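Local coordinates for putative NAD(P)H-flavin oxidoreductase (Streptococcus pyogenes serotype M1, PDB 2HAY), which binds flavin mononucleotide and probably uses it to pass electrons from NADH or NADPH to another substrate, at residues Val212-Pro215 / Lys216-Met220; Gln6-His9 / His10-Gln14; Ile180-His184 / Asn185-Leu189. All coordinates share one frame; numbering follows the deposited sequence. Where two conformers were deposited one is given.

Contact 1: Val212-Pro215 / Lys216-Met220. Unlike the reference sequence in segment 216-220: Met220 (reference Ile). With FMN (flavin mononucleotide), chain I.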
loop_
_atom_site.group_PDB
_atom_site.type_symbol
_atom_site.label_atom_id
_atom_site.label_comp_id
_atom_site.label_asym_id
_atom_site.label_seq_id
_atom_site.Cartn_x
_atom_site.Cartn_y
_atom_site.Cartn_z
ATOM N N VAL B 212 18.837 0.901 -6.324
ATOM C CA VAL B 212 18.769 -0.248 -7.217
ATOM C C VAL B 212 17.330 -0.759 -7.428
ATOM O O VAL B 212 16.556 -0.929 -6.466
ATOM C CB VAL B 212 19.702 -1.395 -6.760
ATOM C CG1 VAL B 212 19.251 -2.744 -7.330
ATOM C CG2 VAL B 212 21.138 -1.105 -7.170
ATOM N N ARG B 213 16.994 -0.995 -8.701
ATOM C CA ARG B 213 15.720 -1.579 -9.089
ATOM C C ARG B 213 15.965 -2.633 -10.156
ATOM O O ARG B 213 17.021 -2.628 -10.785
ATOM C CB ARG B 213 14.742 -0.500 -9.579
ATOM C CG ARG B 213 14.172 0.429 -8.488
ATOM C CD ARG B 213 13.217 -0.284 -7.523
ATOM N NE ARG B 213 12.642 0.625 -6.519
ATOM C CZ ARG B 213 13.303 1.088 -5.452
ATOM N NH1 ARG B 213 14.560 0.712 -5.207
ATOM N NH2 ARG B 213 12.704 1.923 -4.607
ATOM N N LYS B 214 15.014 -3.553 -10.327
ATOM C CA LYS B 214 14.984 -4.469 -11.480
ATOM C C LYS B 214 14.854 -3.637 -12.755
ATOM O O LYS B 214 14.268 -2.548 -12.712
ATOM C CB LYS B 214 13.764 -5.402 -11.419
ATOM C CG LYS B 214 13.800 -6.536 -10.398
ATOM C CD LYS B 214 12.414 -7.245 -10.365
ATOM C CE LYS B 214 12.417 -8.514 -9.533
ATOM N NZ LYS B 214 11.089 -9.156 -9.505
ATOM N N PRO B 215 15.380 -4.143 -13.890
ATOM C CA PRO B 215 15.132 -3.464 -15.172
ATOM C C PRO B 215 13.633 -3.258 -15.345
ATOM O O PRO B 215 12.841 -4.155 -14.977
ATOM C CB PRO B 215 15.641 -4.467 -16.217
ATOM C CG PRO B 215 16.628 -5.333 -15.492
ATOM C CD PRO B 215 16.201 -5.364 -14.041
ATOM N N LYS B 216 13.227 -2.099 -15.867
ATOM C CA LYS B 216 11.794 -1.795 -15.906
ATOM C C LYS B 216 10.954 -2.751 -16.770
ATOM O O LYS B 216 9.779 -2.922 -16.507
ATOM C CB LYS B 216 11.481 -0.297 -16.126
ATOM C CG LYS B 216 12.015 0.333 -17.365
ATOM C CD LYS B 216 11.348 1.712 -17.641
ATOM C CE LYS B 216 11.407 2.630 -16.430
ATOM N NZ LYS B 216 11.202 4.077 -16.758
ATOM N N GLU B 217 11.568 -3.420 -17.744
ATOM C CA GLU B 217 10.876 -4.439 -18.538
ATOM C C GLU B 217 10.460 -5.650 -17.699
ATOM O O GLU B 217 9.519 -6.365 -18.054
ATOM C CB GLU B 217 11.745 -4.931 -19.702
ATOM C CG GLU B 217 12.678 -3.872 -20.277
ATOM C CD GLU B 217 14.086 -3.910 -19.689
ATOM O OE1 GLU B 217 14.793 -4.941 -19.871
ATOM O OE2 GLU B 217 14.481 -2.894 -19.077
ATOM N N GLU B 218 11.166 -5.885 -16.600
ATOM C CA GLU B 218 10.864 -7.012 -15.725
ATOM C C GLU B 218 9.724 -6.711 -14.758
ATOM O O GLU B 218 9.221 -7.619 -14.094
ATOM C CB GLU B 218 12.111 -7.438 -14.941
ATOM C CG GLU B 218 13.312 -7.828 -15.811
ATOM C CD GLU B 218 14.421 -8.535 -15.026
ATOM O OE1 GLU B 218 14.281 -8.696 -13.781
ATOM O OE2 GLU B 218 15.432 -8.948 -15.660
ATOM N N VAL B 219 9.325 -5.440 -14.678
ATOM C CA VAL B 219 8.291 -4.988 -13.737
ATOM C C VAL B 219 7.020 -4.476 -14.454
ATOM O O VAL B 219 5.920 -4.856 -14.113
ATOM C CB VAL B 219 8.880 -3.931 -12.748
ATOM C CG1 VAL B 219 7.783 -3.253 -11.906
ATOM C CG2 VAL B 219 9.966 -4.568 -11.847
HETATM N N MSE B 220 7.194 -3.604 -15.446
HETATM C CA MSE B 220 6.067 -3.008 -16.189
HETATM C C MSE B 220 5.940 -3.519 -17.635
HETATM O O MSE B 220 6.937 -3.747 -18.298
HETATM C CB MSE B 220 6.133 -1.465 -16.158
HETATM C CG MSE B 220 7.376 -0.848 -16.764
HETATM SE SE MSE B 220 7.265 1.095 -17.001
HETATM C CE MSE B 220 7.844 1.717 -15.261
HETATM N N1 FMN I . 14.692 -0.829 5.497
HETATM C C2 FMN I . 15.316 -1.143 6.715
HETATM O O2 FMN I . 16.510 -0.825 6.932
HETATM N N3 FMN I . 14.589 -1.810 7.709
HETATM C C4 FMN I . 13.268 -2.206 7.516
HETATM O O4 FMN I . 12.669 -2.933 8.318
HETATM C C4A FMN I . 12.639 -1.911 6.303
HETATM N N5 FMN I . 11.315 -2.310 6.128
HETATM C C5A FMN I . 10.646 -2.025 4.940
HETATM C C6 FMN I . 9.313 -2.414 4.797
HETATM C C7 FMN I . 8.632 -2.137 3.619
HETATM C C7M FMN I . 7.142 -2.347 3.593
HETATM C C8 FMN I . 9.287 -1.460 2.567
HETATM C C8M FMN I . 8.477 -0.799 1.497
HETATM C C9 FMN I . 10.629 -1.069 2.713
HETATM C C9A FMN I . 11.321 -1.346 3.912
HETATM N N10 FMN I . 12.668 -0.946 4.106
HETATM C C10 FMN I . 13.343 -1.221 5.296
HETATM C "C1'" FMN I . 13.401 -0.202 3.053
HETATM C "C2'" FMN I . 13.814 -1.144 1.911
HETATM O "O2'" FMN I . 15.035 -1.807 2.206
HETATM C "C3'" FMN I . 13.970 -0.324 0.624
HETATM O "O3'" FMN I . 12.764 0.343 0.330
HETATM C "C4'" FMN I . 14.403 -1.123 -0.599
HETATM O "O4'" FMN I . 15.622 -1.774 -0.281
HETATM C "C5'" FMN I . 14.546 -0.199 -1.826
HETATM O "O5'" FMN I . 15.500 0.860 -1.649
HETATM P P FMN I . 15.107 2.427 -1.643
HETATM O O1P FMN I . 16.215 3.201 -0.986
HETATM O O2P FMN I . 13.792 2.632 -0.938
HETATM O O3P FMN I . 14.906 2.991 -3.001
HETATM O O HOH W 1 8.859 -8.268 -11.085
HETATM O O HOH W 2 11.924 -10.504 -12.392
#
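Pro215 and Glu218 close a helical (type I or III) beta turn, 215-218, in the C-terminal tail of a nitroreductase-family subunit: Glu218 N donates to Pro215 O at 2.9 Å, an i to i+3 bond, while Lys216 to Glu218 keep helical phi/psi values. The turn leads from the extended residues 212-214 into the C-terminal strand 220-223, whose first residue, the selenomethionine Met220, pairs in a parallel ladder with the second subunit. At the next carbonyl, Lys216 O accepts from both Val219 N and Met220 N, the latter at 2.9 Å.

With chi1 at -58° and an extended chain beyond CG, Glu218 lays its carboxylate over the CD-CG side of the proline ring, its CD 3.8 Å from Pro215 CD, the two side chains meeting at an oblique angle. Its OE1 also comes near Lys214 CG. The Lys214 chain runs nearly perpendicular to both Glu218 and Val219; Val219 CG2 packs on its CB at 3.9 Å. Opposite charges do not meet here, since Lys214 NZ stays 5.4 Å from Glu218 OE1. Water 1 accepts from Lys214 NZ and can donate to Glu218 O, and Lys214 NZ is hydrogen-bonded to Glu52 O of the second subunit. Lys216 likewise reaches across the dimer, to a salt bridge with Asp40 of that subunit.

Arg213 turns the other way, towards the cofactor. Its chain bends at chi2 (-69°), and NH1 donates to Val212 O, which lies in the guanidinium plane and helps fix the rotation of the group. The phosphate meets the guanidinium edge: NH2 reaches FMN O3P at 2.9 Å and NH1 reaches the same oxygen at 3.2 Å.

Contact 2: Gln6-His9 / His10-Gln14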
loop_
_atom_site.group_PDB
_atom_site.type_symbol
_atom_site.label_atom_id
_atom_site.label_comp_id
_atom_site.label_asym_id
_atom_site.label_seq_id
_atom_site.Cartn_x
_atom_site.Cartn_y
_atom_site.Cartn_z
ATOM N N GLN B 6 4.987 20.432 -17.826
ATOM C CA GLN B 6 6.364 20.127 -17.552
ATOM C C GLN B 6 6.855 20.421 -16.123
ATOM O O GLN B 6 7.630 19.659 -15.556
ATOM C CB GLN B 6 7.186 20.842 -18.609
ATOM C CG GLN B 6 8.306 20.029 -19.199
ATOM C CD GLN B 6 7.895 18.816 -19.988
ATOM O OE1 GLN B 6 7.404 18.908 -21.121
ATOM N NE2 GLN B 6 8.160 17.654 -19.417
ATOM N N THR B 7 6.368 21.508 -15.546
ATOM C CA THR B 7 6.725 21.875 -14.189
ATOM C C THR B 7 6.274 20.831 -13.169
ATOM O O THR B 7 7.004 20.512 -12.242
ATOM C CB THR B 7 6.215 23.282 -13.813
ATOM O OG1 THR B 7 6.760 23.631 -12.545
ATOM C CG2 THR B 7 4.708 23.338 -13.717
ATOM N N ILE B 8 5.078 20.291 -13.364
ATOM C CA ILE B 8 4.583 19.264 -12.475
ATOM C C ILE B 8 5.338 17.954 -12.679
ATOM O O ILE B 8 5.628 17.261 -11.720
ATOM C CB ILE B 8 3.039 19.053 -12.598
ATOM C CG1 ILE B 8 2.309 20.318 -12.149
ATOM C CG2 ILE B 8 2.582 17.869 -11.718
ATOM C CD1 ILE B 8 0.817 20.350 -12.593
ATOM N N HIS B 9 5.657 17.626 -13.927
ATOM C CA HIS B 9 6.453 16.430 -14.211
ATOM C C HIS B 9 7.795 16.452 -13.496
ATOM O O HIS B 9 8.200 15.466 -12.914
ATOM C CB HIS B 9 6.665 16.257 -15.701
ATOM C CG HIS B 9 5.601 15.439 -16.355
ATOM N ND1 HIS B 9 5.856 14.213 -16.944
ATOM C CD2 HIS B 9 4.269 15.662 -16.496
ATOM C CE1 HIS B 9 4.726 13.721 -17.424
ATOM N NE2 HIS B 9 3.752 14.584 -17.174
ATOM N N HIS B 10 8.464 17.602 -13.550
ATOM C CA HIS B 10 9.742 17.804 -12.898
ATOM C C HIS B 10 9.650 17.640 -11.377
ATOM O O HIS B 10 10.482 16.983 -10.765
ATOM C CB HIS B 10 10.262 19.190 -13.257
ATOM C CG HIS B 10 11.466 19.589 -12.477
ATOM N ND1 HIS B 10 12.726 19.107 -12.759
ATOM C CD2 HIS B 10 11.606 20.441 -11.437
ATOM C CE1 HIS B 10 13.591 19.655 -11.930
ATOM N NE2 HIS B 10 12.936 20.459 -11.110
ATOM N N GLN B 11 8.622 18.223 -10.780
ATOM C CA GLN B 11 8.422 18.146 -9.349
ATOM C C GLN B 11 8.190 16.708 -8.854
ATOM O O GLN B 11 8.789 16.268 -7.855
ATOM C CB GLN B 11 7.267 19.057 -8.981
ATOM C CG GLN B 11 6.883 19.087 -7.544
ATOM C CD GLN B 11 5.628 19.907 -7.309
ATOM O OE1 GLN B 11 4.957 20.363 -8.259
ATOM N NE2 GLN B 11 5.283 20.086 -6.026
ATOM N N ILE B 12 7.349 15.976 -9.577
ATOM C CA ILE B 12 7.104 14.559 -9.281
ATOM C C ILE B 12 8.366 13.750 -9.538
ATOM O O ILE B 12 8.760 12.938 -8.712
ATOM C CB ILE B 12 5.945 13.975 -10.100
ATOM C CG1 ILE B 12 4.642 14.693 -9.752
ATOM C CG2 ILE B 12 5.792 12.442 -9.805
ATOM C CD1 ILE B 12 3.516 14.438 -10.746
ATOM N N GLN B 13 9.024 13.997 -10.666
ATOM C CA GLN B 13 10.235 13.260 -10.964
ATOM C C GLN B 13 11.327 13.543 -9.922
ATOM O O GLN B 13 12.085 12.639 -9.558
ATOM C CB GLN B 13 10.682 13.565 -12.384
ATOM C CG GLN B 13 11.583 12.489 -13.018
ATOM C CD GLN B 13 10.842 11.220 -13.457
ATOM O OE1 GLN B 13 11.021 10.141 -12.863
ATOM N NE2 GLN B 13 10.026 11.339 -14.521
ATOM N N GLN B 14 11.393 14.775 -9.405
ATOM C CA GLN B 14 12.364 15.070 -8.326
ATOM C C GLN B 14 12.086 14.267 -7.068
ATOM O O GLN B 14 13.021 13.729 -6.453
ATOM C CB GLN B 14 12.436 16.560 -7.984
ATOM C CG GLN B 14 12.920 17.410 -9.136
ATOM C CD GLN B 14 14.427 17.511 -9.210
ATOM O OE1 GLN B 14 15.032 18.370 -8.568
ATOM N NE2 GLN B 14 15.040 16.665 -10.028
#
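Four backbone hydrogen bonds join Gln6-His9 to His10-Gln14, each from an amide to the carbonyl four residues earlier. Ile12 N to Ile8 O is the straightest, at 3.0 Å with an N-H...O angle of 171°; Gln13 N to His9 O is the shortest, at 2.8 Å.

Apolar contact follows the same four-residue spacing. The branch methyl CG2 of Ile8 meets the end of the Ile12 chain, CD1, at 3.7 Å, the two side chains meeting at a slant. Ile12 has its CG1 arm set beside its own backbone N (chi1 -63°), which lays CG1 against Ile8 O at 3.4 Å and carries CD1 back to Ile8. Leu161 and Leu37 of the second subunit pack on Ile8 and Ile12, respectively.

On another side, Gln14 CG rests 3.6 Å above one face of the His10 ring, shifted toward its rim.

The polar ends reach across the dimer: His9 NE2 is hydrogen-bonded to Asp34 OD1 of the second subunit, and Gln11 NE2 is hydrogen-bonded to OE1 of Gln11 of that subunit. The i to i+4 bonds are those of an alpha-helix; the Ile8, His9, Gln11 and Ile12 side chains of this one, the N-terminal helix 6-18, meet the second subunit of the nitroreductase-family dimer.

Contact 3: Ile180-His184 / Asn185-Leu189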
loop_
_atom_site.group_PDB
_atom_site.type_symbol
_atom_site.label_atom_id
_atom_site.label_comp_id
_atom_site.label_asym_id
_atom_site.label_seq_id
_atom_site.Cartn_x
_atom_site.Cartn_y
_atom_site.Cartn_z
ATOM N N ILE B 180 4.254 -4.922 23.529
ATOM C CA ILE B 180 4.781 -3.714 24.168
ATOM C C ILE B 180 3.750 -2.605 24.044
ATOM O O ILE B 180 3.506 -1.886 25.000
ATOM C CB ILE B 180 6.153 -3.290 23.571
ATOM C CG1 ILE B 180 7.247 -4.269 24.002
ATOM C CG2 ILE B 180 6.547 -1.841 23.960
ATOM C CD1 ILE B 180 8.442 -4.272 23.032
ATOM N N LEU B 181 3.120 -2.508 22.874
ATOM C CA LEU B 181 2.134 -1.467 22.601
ATOM C C LEU B 181 0.865 -1.651 23.411
ATOM O O LEU B 181 0.329 -0.684 23.938
ATOM C CB LEU B 181 1.785 -1.390 21.113
ATOM C CG LEU B 181 2.879 -0.970 20.131
ATOM C CD1 LEU B 181 2.290 -0.844 18.712
ATOM C CD2 LEU B 181 3.545 0.307 20.585
ATOM N N ALA B 182 0.388 -2.886 23.503
ATOM C CA ALA B 182 -0.759 -3.179 24.376
ATOM C C ALA B 182 -0.435 -2.900 25.849
ATOM O O ALA B 182 -1.251 -2.336 26.571
ATOM C CB ALA B 182 -1.230 -4.601 24.185
ATOM N N LYS B 183 0.770 -3.276 26.274
ATOM C CA LYS B 183 1.194 -3.092 27.656
ATOM C C LYS B 183 1.112 -1.594 28.024
ATOM O O LYS B 183 0.681 -1.236 29.117
ATOM C CB LYS B 183 2.604 -3.659 27.840
ATOM C CG LYS B 183 3.220 -3.446 29.218
ATOM C CD LYS B 183 4.644 -2.903 29.105
ATOM C CE LYS B 183 5.679 -3.989 28.979
ATOM N NZ LYS B 183 6.851 -3.623 29.830
ATOM N N HIS B 184 1.456 -0.723 27.075
ATOM C CA HIS B 184 1.359 0.715 27.310
ATOM C C HIS B 184 0.009 1.358 26.942
ATOM O O HIS B 184 -0.106 2.577 26.958
ATOM C CB HIS B 184 2.529 1.453 26.643
ATOM C CG HIS B 184 3.842 1.216 27.317
ATOM N ND1 HIS B 184 4.300 2.001 28.351
ATOM C CD2 HIS B 184 4.791 0.275 27.113
ATOM C CE1 HIS B 184 5.481 1.558 28.749
ATOM N NE2 HIS B 184 5.798 0.505 28.018
ATOM N N ASN B 185 -0.999 0.543 26.636
ATOM C CA ASN B 185 -2.319 1.046 26.222
ATOM C C ASN B 185 -2.265 1.877 24.944
ATOM O O ASN B 185 -3.033 2.827 24.790
ATOM C CB ASN B 185 -2.989 1.882 27.336
ATOM C CG ASN B 185 -3.527 1.034 28.489
ATOM O OD1 ASN B 185 -3.836 -0.155 28.333
ATOM N ND2 ASN B 185 -3.679 1.660 29.648
ATOM N N VAL B 186 -1.335 1.548 24.048
ATOM C CA VAL B 186 -1.219 2.262 22.779
ATOM C C VAL B 186 -2.232 1.656 21.791
ATOM O O VAL B 186 -2.857 2.364 20.990
ATOM C CB VAL B 186 0.240 2.261 22.233
ATOM C CG1 VAL B 186 0.334 2.972 20.870
ATOM C CG2 VAL B 186 1.177 2.956 23.217
ATOM N N ILE B 187 -2.405 0.340 21.883
ATOM C CA ILE B 187 -3.373 -0.368 21.068
ATOM C C ILE B 187 -4.224 -1.264 21.948
ATOM O O ILE B 187 -3.848 -1.586 23.082
ATOM C CB ILE B 187 -2.705 -1.208 19.944
ATOM C CG1 ILE B 187 -1.855 -2.348 20.511
ATOM C CG2 ILE B 187 -1.912 -0.321 18.966
ATOM C CD1 ILE B 187 -1.382 -3.323 19.460
ATOM N N ASP B 188 -5.405 -1.627 21.450
ATOM C CA ASP B 188 -6.162 -2.729 22.049
ATOM C C ASP B 188 -5.889 -3.988 21.210
ATOM O O ASP B 188 -6.464 -4.150 20.145
ATOM C CB ASP B 188 -7.658 -2.409 22.098
ATOM C CG ASP B 188 -8.491 -3.568 22.648
ATOM O OD1 ASP B 188 -7.926 -4.603 23.065
ATOM O OD2 ASP B 188 -9.730 -3.447 22.669
ATOM N N LEU B 189 -5.011 -4.860 21.703
ATOM C CA LEU B 189 -4.579 -6.054 20.967
ATOM C C LEU B 189 -5.713 -7.008 20.554
ATOM O O LEU B 189 -5.575 -7.814 19.622
ATOM C CB LEU B 189 -3.545 -6.839 21.771
ATOM C CG LEU B 189 -2.200 -7.181 21.102
ATOM C CD1 LEU B 189 -1.538 -8.416 21.743
ATOM C CD2 LEU B 189 -2.282 -7.287 19.542
HETATM O O HOH W 3 -4.196 -2.348 25.753
#
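Ala182 O has two donors in reach: Asn185 N, hydrogen-bonded to it at 2.9 Å, and water 3, at 3.1 Å. Water 3 is also 2.8 Å from Ile187 O. It lies within hydrogen-bonding distance of both carbonyls and can donate to each, but it shares its protons among more acceptors than it can serve at once. Its position is between the helix end and the segment that leaves it.

The second backbone bond, Val186 N to Leu181 O, is shorter, at 2.8 Å. Together these i to i+5 and i to i+3 bonds form a Schellman motif, which ends helix 174-183. His184 is the first residue to leave helical values, and Asn185 follows as the C-prime residue, its positive phi of 61° reversing the chain.

The reversal brings Val186, Ile187 and Leu189 onto the helix. Leu181 and Val186 approach one another at an angle, their CB atoms 4.1 Å apart, the apolar contact that accompanies the i to i+5 bond. Ile187 holds CG1 between its backbone N and carbonyl carbon (chi1 65°), and this arm lies alongside Leu181 CB at 3.8 Å while CD1 continues past it. Further on, Leu189 CB settles against the Ala182 methyl at 4.0 Å. On the sheet side, Leu181 and Ile187 also pack on Leu87 and Ile89 of strand 84-91, respectively.

His184 presents its ring edge to Ile180 O, which lies in the ring plane. The far nitrogen, NE2, is hydrogen-bonded to Glu67 of helix 62-68, and the same carboxylate forms a salt bridge with Lys183 NZ.

How the contacts relate
From the N terminus, contact 2 comes first, within one continuous helix, 6-18, and so closes no loop. Contact 3 follows at the end of helix 174-183, where the chain reverses before strand 192-201 of the antiparallel sheet. Contact 1 comes last, a turn in the tail between that strand and the C-terminal strand 220-223. The three are in series; none nests in or crosses another. Contacts 1 and 2 approach to about 7 Å between nearest atoms without touching, and both meet the second subunit. Contact 3 lies on the opposite side of the chain's centre, about 40 Å from contact 1 between centres, tying the end of helix 174-183 to the loop that leads into strand 192-201.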